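Side-chain contacts in pathogenicity island protein (Staphylococcus aureus subsp. aureus, PDB 3HL6), which is of unknown function but is the product of an open reading frame carried on a staphylococcal pathogenicity island: residues 112-115 / 116-120; 149-152 / 153-156; 194-197 / 198-201. All blocks are in the same frame, centred on the assembly; numbering follows the deposited sequence.

Interaction 1 (112-115 / 116-120); sequences EYFM and YGLQT
Four successive backbone bonds, from the N-H groups of Tyr116, Gly117, Leu118 and Gln119 to the carbonyls of Glu112, Tyr113, Phe114 and Met115, wind this stretch into regular alpha-helix; the straightest of them brings Gln119 N to 2.9 Å from Met115 O at an N-H...O angle of 170°. On this scaffold side chains three and four residues apart are brought onto the same flank, and Phe114 with Leu118 is a clear example. Leu118 CD1 stands over one face of the Phe114 ring, 3.6 Å from its centroid and 16° off the normal, which is the geometry of a CH-pi contact. The touch is closest toward the far end of the ring, where Leu118 CD1 lies 3.5 Å from Phe114 CZ. With CG anti to the backbone N (chi1 -173°), the Phe114 ring swings forward along the helix toward Leu118, although its CB sets off away from the following turn. The same methyl, Leu118 CD1, comes within 4.2 Å of Met115 SD, whose chain is bent at both chi2 and chi3. A different chemistry rules the flank of Tyr116. Its carbonyl oxygen accepts two bonds from opposite faces of the carbonyl plane, one from Thr120 N at 3.1 Å and one from Thr120 OG1 at 3.2 Å, and that hydroxyl oxygen also stands above the rim of the Tyr116 ring. Asp111 OD1 takes the N-H of Phe114 near the start of the helix. Phe114 and Leu118 face the helices 152-163 and 171-184, while Met115 and Leu118 meet Tyr194 of helix 191-208. Chemically, this is an amphipathic helix: the ring, methyl and thioether meet by dispersion on the inner face, whereas on the exposed flank a hydroxyl folds back onto the backbone.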
loop_
_atom_site.group_PDB
_atom_site.type_symbol
_atom_site.label_atom_id
_atom_site.label_comp_id
_atom_site.label_asym_id
_atom_site.label_seq_id
_atom_site.Cartn_x
_atom_site.Cartn_y
_atom_site.Cartn_z
ATOM N N GLU B 112 -26.376 -11.446 4.913
ATOM C CA GLU B 112 -27.278 -12.085 5.847
ATOM C C GLU B 112 -26.526 -12.886 6.923
ATOM O O GLU B 112 -27.013 -13.038 8.024
ATOM C CB GLU B 112 -28.238 -12.978 5.099
ATOM C CG GLU B 112 -27.557 -14.221 4.636
ATOM C CD GLU B 112 -28.302 -14.888 3.528
ATOM O OE1 GLU B 112 -29.102 -15.790 3.865
ATOM O OE2 GLU B 112 -28.090 -14.500 2.343
ATOM N N TYR B 113 -25.333 -13.384 6.617
ATOM C CA TYR B 113 -24.534 -14.051 7.641
ATOM C C TYR B 113 -24.148 -13.049 8.734
ATOM O O TYR B 113 -24.245 -13.318 9.932
ATOM C CB TYR B 113 -23.286 -14.694 7.023
ATOM C CG TYR B 113 -23.585 -15.595 5.848
ATOM C CD1 TYR B 113 -23.951 -16.929 6.054
ATOM C CD2 TYR B 113 -23.508 -15.133 4.532
ATOM C CE1 TYR B 113 -24.220 -17.771 5.005
ATOM C CE2 TYR B 113 -23.796 -15.984 3.463
ATOM C CZ TYR B 113 -24.141 -17.305 3.725
ATOM O OH TYR B 113 -24.424 -18.186 2.711
ATOM N N PHE B 114 -23.731 -11.877 8.298
ATOM C CA PHE B 114 -23.480 -10.772 9.208
ATOM C C PHE B 114 -24.692 -10.410 10.051
ATOM O O PHE B 114 -24.568 -10.254 11.259
ATOM C CB PHE B 114 -23.005 -9.556 8.438
ATOM C CG PHE B 114 -22.577 -8.439 9.309
ATOM C CD1 PHE B 114 -21.944 -8.700 10.512
ATOM C CD2 PHE B 114 -22.812 -7.128 8.941
ATOM C CE1 PHE B 114 -21.541 -7.669 11.331
ATOM C CE2 PHE B 114 -22.416 -6.098 9.753
ATOM C CZ PHE B 114 -21.776 -6.364 10.957
ATOM N N MET B 115 -25.853 -10.269 9.415
ATOM C CA MET B 115 -27.082 -9.964 10.150
ATOM C C MET B 115 -27.337 -11.020 11.213
ATOM O O MET B 115 -27.630 -10.703 12.387
ATOM C CB MET B 115 -28.282 -9.878 9.210
ATOM C CG MET B 115 -28.405 -8.558 8.470
ATOM S SD MET B 115 -27.915 -7.099 9.443
ATOM C CE MET B 115 -29.040 -7.236 10.814
ATOM N N TYR B 116 -27.201 -12.279 10.793
ATOM C CA TYR B 116 -27.526 -13.402 11.657
ATOM C C TYR B 116 -26.667 -13.335 12.897
ATOM O O TYR B 116 -27.147 -13.584 13.987
ATOM C CB TYR B 116 -27.321 -14.742 10.942
ATOM C CG TYR B 116 -27.420 -15.938 11.890
ATOM C CD1 TYR B 116 -26.288 -16.438 12.546
ATOM C CD2 TYR B 116 -28.653 -16.551 12.148
ATOM C CE1 TYR B 116 -26.385 -17.518 13.423
ATOM C CE2 TYR B 116 -28.755 -17.628 13.020
ATOM C CZ TYR B 116 -27.621 -18.109 13.648
ATOM O OH TYR B 116 -27.727 -19.184 14.507
ATOM N N GLY B 117 -25.393 -12.988 12.712
ATOM C CA GLY B 117 -24.435 -12.906 13.806
ATOM C C GLY B 117 -24.707 -11.740 14.730
ATOM O O GLY B 117 -24.446 -11.815 15.923
ATOM N N LEU B 118 -25.232 -10.655 14.173
ATOM C CA LEU B 118 -25.662 -9.523 14.979
ATOM C C LEU B 118 -26.869 -9.870 15.853
ATOM O O LEU B 118 -26.867 -9.584 17.055
ATOM C CB LEU B 118 -25.948 -8.301 14.099
ATOM C CG LEU B 118 -24.690 -7.561 13.611
ATOM C CD1 LEU B 118 -24.943 -6.746 12.375
ATOM C CD2 LEU B 118 -24.108 -6.714 14.712
ATOM N N GLN B 119 -27.885 -10.483 15.249
ATOM C CA GLN B 119 -28.968 -11.116 15.988
ATOM C C GLN B 119 -28.426 -11.815 17.210
ATOM O O GLN B 119 -28.698 -11.444 18.357
ATOM C CB GLN B 119 -29.600 -12.190 15.131
ATOM C CG GLN B 119 -30.804 -11.790 14.342
ATOM C CD GLN B 119 -31.787 -12.931 14.277
ATOM O OE1 GLN B 119 -32.472 -13.143 13.273
ATOM N NE2 GLN B 119 -31.846 -13.695 15.355
ATOM N N THR B 120 -27.653 -12.850 16.915
ATOM C CA THR B 120 -27.076 -13.771 17.881
ATOM C C THR B 120 -26.156 -13.102 18.903
ATOM O O THR B 120 -25.862 -13.659 19.951
ATOM C CB THR B 120 -26.282 -14.834 17.109
ATOM O OG1 THR B 120 -27.205 -15.663 16.404
ATOM C CG2 THR B 120 -25.456 -15.684 18.047
#

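Interaction 2 (149-152 / 153-156); sequences NTDV and IANI
Asp151 O is gripped twice by Asn155: the backbone Asn155 N reaches it at 3.1 Å in a nearly straight bond (N-H...O 171°), and the amide nitrogen Asn155 ND2 adds a weak bond at 3.0 Å, bent to 134°. One residue thus meets the carbonyl of the N-cap residue with both its main chain and its side chain. The Asp151 carboxylate lies beside the opening turn, with Asp151 OD2 3.7 Å from the methyl Ala154 CB. From the preceding loop, where Thr150 adopts a left-handed backbone conformation, Asn149 reaches over: its ND2 packs against Ala154 CB, although the position of this amide is less certain. The other side is apolar. Val152 and Ile156 run side by side in the same direction, Val152 CG1 touching Ile156 CD1 at 3.5 Å; CG1 is the valine branch anti to the backbone N (chi1 160°). Both residues pack on Val184 of helix 171-184, and Asn155 touches Phe114. The chemistry implies a helix start held mainly by the backbone bond, while the weak one may help orient the buried Asn155 amide; the negative Asp151 carboxylate would be expected to interact favourably with the positive end of the helix dipole.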
loop_
_atom_site.group_PDB
_atom_site.type_symbol
_atom_site.label_atom_id
_atom_site.label_comp_id
_atom_site.label_asym_id
_atom_site.label_seq_id
_atom_site.Cartn_x
_atom_site.Cartn_y
_atom_site.Cartn_z
ATOM N N ASN B 149 -19.093 -15.422 6.759
ATOM C CA ASN B 149 -18.410 -15.500 8.059
ATOM C C ASN B 149 -19.243 -15.664 9.348
ATOM O O ASN B 149 -18.868 -16.454 10.220
ATOM C CB ASN B 149 -17.390 -14.379 8.231
ATOM C CG ASN B 149 -16.500 -14.611 9.434
ATOM O OD1 ASN B 149 -16.955 -15.184 10.432
ATOM N ND2 ASN B 149 -15.218 -14.175 9.350
ATOM N N THR B 150 -20.346 -14.918 9.501
ATOM C CA THR B 150 -21.157 -15.060 10.739
ATOM C C THR B 150 -20.502 -14.582 12.056
ATOM O O THR B 150 -21.160 -14.516 13.093
ATOM C CB THR B 150 -21.685 -16.514 10.881
ATOM O OG1 THR B 150 -22.667 -16.755 9.862
ATOM C CG2 THR B 150 -22.312 -16.755 12.249
ATOM N N ASP B 151 -19.209 -14.250 12.002
ATOM C CA ASP B 151 -18.475 -13.676 13.133
ATOM C C ASP B 151 -18.531 -12.145 13.118
ATOM O O ASP B 151 -17.951 -11.494 12.253
ATOM C CB ASP B 151 -17.026 -14.148 13.074
ATOM C CG ASP B 151 -16.224 -13.728 14.274
ATOM O OD1 ASP B 151 -16.784 -13.119 15.206
ATOM O OD2 ASP B 151 -15.015 -14.005 14.286
ATOM N N VAL B 152 -19.237 -11.574 14.082
ATOM C CA VAL B 152 -19.523 -10.145 14.070
ATOM C C VAL B 152 -18.252 -9.283 14.055
ATOM O O VAL B 152 -18.162 -8.319 13.288
ATOM C CB VAL B 152 -20.448 -9.752 15.244
ATOM C CG1 VAL B 152 -20.361 -8.262 15.553
ATOM C CG2 VAL B 152 -21.865 -10.133 14.920
ATOM N N ILE B 153 -17.277 -9.635 14.896
ATOM C CA ILE B 153 -16.072 -8.827 15.037
ATOM C C ILE B 153 -15.266 -8.861 13.756
ATOM O O ILE B 153 -14.781 -7.821 13.306
ATOM C CB ILE B 153 -15.177 -9.300 16.200
ATOM C CG1 ILE B 153 -15.971 -9.420 17.506
ATOM C CG2 ILE B 153 -14.022 -8.356 16.396
ATOM C CD1 ILE B 153 -16.075 -8.134 18.272
ATOM N N ALA B 154 -15.120 -10.052 13.165
ATOM C CA ALA B 154 -14.356 -10.228 11.934
ATOM C C ALA B 154 -14.958 -9.383 10.836
ATOM O O ALA B 154 -14.267 -8.711 10.100
ATOM C CB ALA B 154 -14.359 -11.691 11.508
ATOM N N ASN B 155 -16.271 -9.446 10.720
ATOM C CA ASN B 155 -17.007 -8.636 9.774
ATOM C C ASN B 155 -16.780 -7.124 9.943
ATOM O O ASN B 155 -16.467 -6.422 8.996
ATOM C CB ASN B 155 -18.482 -8.967 9.928
ATOM C CG ASN B 155 -18.900 -10.056 9.019
ATOM O OD1 ASN B 155 -18.783 -9.897 7.805
ATOM N ND2 ASN B 155 -19.367 -11.204 9.574
ATOM N N ILE B 156 -16.946 -6.644 11.162
ATOM C CA ILE B 156 -16.716 -5.242 11.462
ATOM C C ILE B 156 -15.278 -4.828 11.141
ATOM O O ILE B 156 -15.033 -3.741 10.581
ATOM C CB ILE B 156 -17.126 -4.906 12.897
ATOM C CG1 ILE B 156 -18.647 -5.041 13.008
ATOM C CG2 ILE B 156 -16.744 -3.490 13.220
ATOM C CD1 ILE B 156 -19.174 -5.128 14.409
#

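Interaction 3 (194-197 / 198-201); sequences YKAL and ERKL
Leu197 and Leu201 form the tight side of this contact, one helical turn apart. Leu201 CG rests 3.3 Å from Leu197 O, the carbonyl that also accepts Leu201 N, and between the two side chains Leu201 CD1 approaches Leu197 CG at 4.2 Å. Both leucines are buried. Tyr194 marks the passage from this side to the polar one: its hydroxyl end meets the carboxylate of Glu198, with Tyr194 OH 3.3 Å from Glu198 OE2, and the ring and carboxylate planes are turned 62° apart. Toward solvent the contacts become looser and owe more to long, flexible chains. Arg199 departs with CG between the backbone N and the carbonyl carbon (chi1 88°), and a bend at chi3 folds it back along the helix. One face of its guanidinium consequently lies over the preceding turn, with Lys195 O and Ala196 CA beneath it. Lys195 O already accepts Arg199 N at 3.1 Å and, weakly, Glu198 N; the positive group over it may polarise it further. Lys195 NZ remains 5.2 Å from Arg199 NH2, a spacing of like charges that the exposed setting should screen. Lys200, extended beyond CG, passes its CG 3.5 Å from Ala196 O. Within the fold, the inner face of helix 191-208 is shared between two neighbours: Tyr194 and Glu198 meet Met115 of helix 112-121, Tyr194 also touching Phe183, and Leu197 and Leu201 pack on Leu179 of helix 171-184.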
loop_
_atom_site.group_PDB
_atom_site.type_symbol
_atom_site.label_atom_id
_atom_site.label_comp_id
_atom_site.label_asym_id
_atom_site.label_seq_id
_atom_site.Cartn_x
_atom_site.Cartn_y
_atom_site.Cartn_z
ATOM N N TYR B 194 -31.174 -5.075 18.997
ATOM C CA TYR B 194 -30.870 -5.669 17.711
ATOM C C TYR B 194 -31.876 -5.263 16.634
ATOM O O TYR B 194 -31.478 -4.928 15.530
ATOM C CB TYR B 194 -30.739 -7.201 17.742
ATOM C CG TYR B 194 -30.803 -7.714 16.332
ATOM C CD1 TYR B 194 -29.704 -7.610 15.490
ATOM C CD2 TYR B 194 -31.981 -8.182 15.807
ATOM C CE1 TYR B 194 -29.764 -8.014 14.176
ATOM C CE2 TYR B 194 -32.061 -8.583 14.495
ATOM C CZ TYR B 194 -30.949 -8.500 13.682
ATOM O OH TYR B 194 -31.036 -8.912 12.383
ATOM N N LYS B 195 -33.174 -5.318 16.921
ATOM C CA LYS B 195 -34.141 -5.036 15.859
ATOM C C LYS B 195 -34.291 -3.544 15.567
ATOM O O LYS B 195 -34.587 -3.154 14.434
ATOM C CB LYS B 195 -35.508 -5.682 16.118
ATOM C CG LYS B 195 -35.818 -5.976 17.562
ATOM C CD LYS B 195 -37.320 -6.142 17.798
ATOM C CE LYS B 195 -37.959 -7.106 16.817
ATOM N NZ LYS B 195 -39.471 -6.965 16.801
ATOM N N ALA B 196 -34.068 -2.711 16.575
ATOM C CA ALA B 196 -33.900 -1.280 16.337
ATOM C C ALA B 196 -32.785 -1.040 15.314
ATOM O O ALA B 196 -32.963 -0.301 14.344
ATOM C CB ALA B 196 -33.606 -0.551 17.661
ATOM N N LEU B 197 -31.643 -1.686 15.529
ATOM C CA LEU B 197 -30.532 -1.638 14.587
ATOM C C LEU B 197 -30.877 -2.203 13.217
ATOM O O LEU B 197 -30.408 -1.692 12.194
ATOM C CB LEU B 197 -29.322 -2.373 15.152
ATOM C CG LEU B 197 -28.135 -2.562 14.208
ATOM C CD1 LEU B 197 -27.070 -1.539 14.499
ATOM C CD2 LEU B 197 -27.550 -3.984 14.319
ATOM N N GLU B 198 -31.692 -3.250 13.170
ATOM C CA GLU B 198 -31.927 -3.896 11.885
ATOM C C GLU B 198 -32.873 -3.074 11.021
ATOM O O GLU B 198 -32.855 -3.192 9.799
ATOM C CB GLU B 198 -32.457 -5.326 12.028
ATOM C CG GLU B 198 -33.524 -5.635 10.988
ATOM C CD GLU B 198 -33.667 -7.116 10.658
ATOM O OE1 GLU B 198 -33.409 -7.486 9.499
ATOM O OE2 GLU B 198 -34.066 -7.917 11.527
ATOM N N ARG B 199 -33.715 -2.250 11.641
ATOM C CA ARG B 199 -34.525 -1.329 10.851
ATOM C C ARG B 199 -33.695 -0.125 10.396
ATOM O O ARG B 199 -33.767 0.259 9.230
ATOM C CB ARG B 199 -35.825 -0.929 11.580
ATOM C CG ARG B 199 -35.731 0.285 12.515
ATOM C CD ARG B 199 -37.043 0.498 13.270
ATOM N NE ARG B 199 -37.510 -0.738 13.925
ATOM C CZ ARG B 199 -37.636 -0.891 15.246
ATOM N NH1 ARG B 199 -37.335 0.113 16.068
ATOM N NH2 ARG B 199 -38.054 -2.040 15.744
ATOM N N LYS B 200 -32.884 0.440 11.292
ATOM C CA LYS B 200 -31.993 1.541 10.917
ATOM C C LYS B 200 -31.132 1.220 9.698
ATOM O O LYS B 200 -31.045 2.016 8.753
ATOM C CB LYS B 200 -31.113 1.948 12.076
ATOM C CG LYS B 200 -31.840 2.824 13.103
ATOM C CD LYS B 200 -30.936 3.042 14.306
ATOM C CE LYS B 200 -31.782 3.292 15.615
ATOM N NZ LYS B 200 -30.843 3.868 16.652
ATOM N N LEU B 201 -30.515 0.040 9.708
ATOM C CA LEU B 201 -29.666 -0.381 8.606
ATOM C C LEU B 201 -30.476 -0.601 7.348
ATOM O O LEU B 201 -30.023 -0.305 6.255
ATOM C CB LEU B 201 -28.896 -1.645 8.966
ATOM C CG LEU B 201 -27.841 -1.551 10.069
ATOM C CD1 LEU B 201 -27.077 -2.873 10.130
ATOM C CD2 LEU B 201 -26.889 -0.373 9.867
#

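In the fold
The three contacts lie on three helices of one packed cluster. All are partly buried, each with a buried apolar side and an exposed polar one; interaction 2 lies nearest the centre of the chain (about 11 Å between centres, against about 16 and 18 Å for interactions 1 and 3). Interactions 1 and 2 touch through Val152 CG2, 3.2 Å from Gly117 O. Interaction 3 meets interaction 1 through the Tyr194 ring but stays about 8 Å from interaction 2 between nearest atoms. All three direct buried apolar residues at helix 171-184. Polar chemistry differs: a helix start governs 149-156, a hydroxyl-to-carbonyl bond the exposed flank of 112-120, and charged chains the outer side of 194-201.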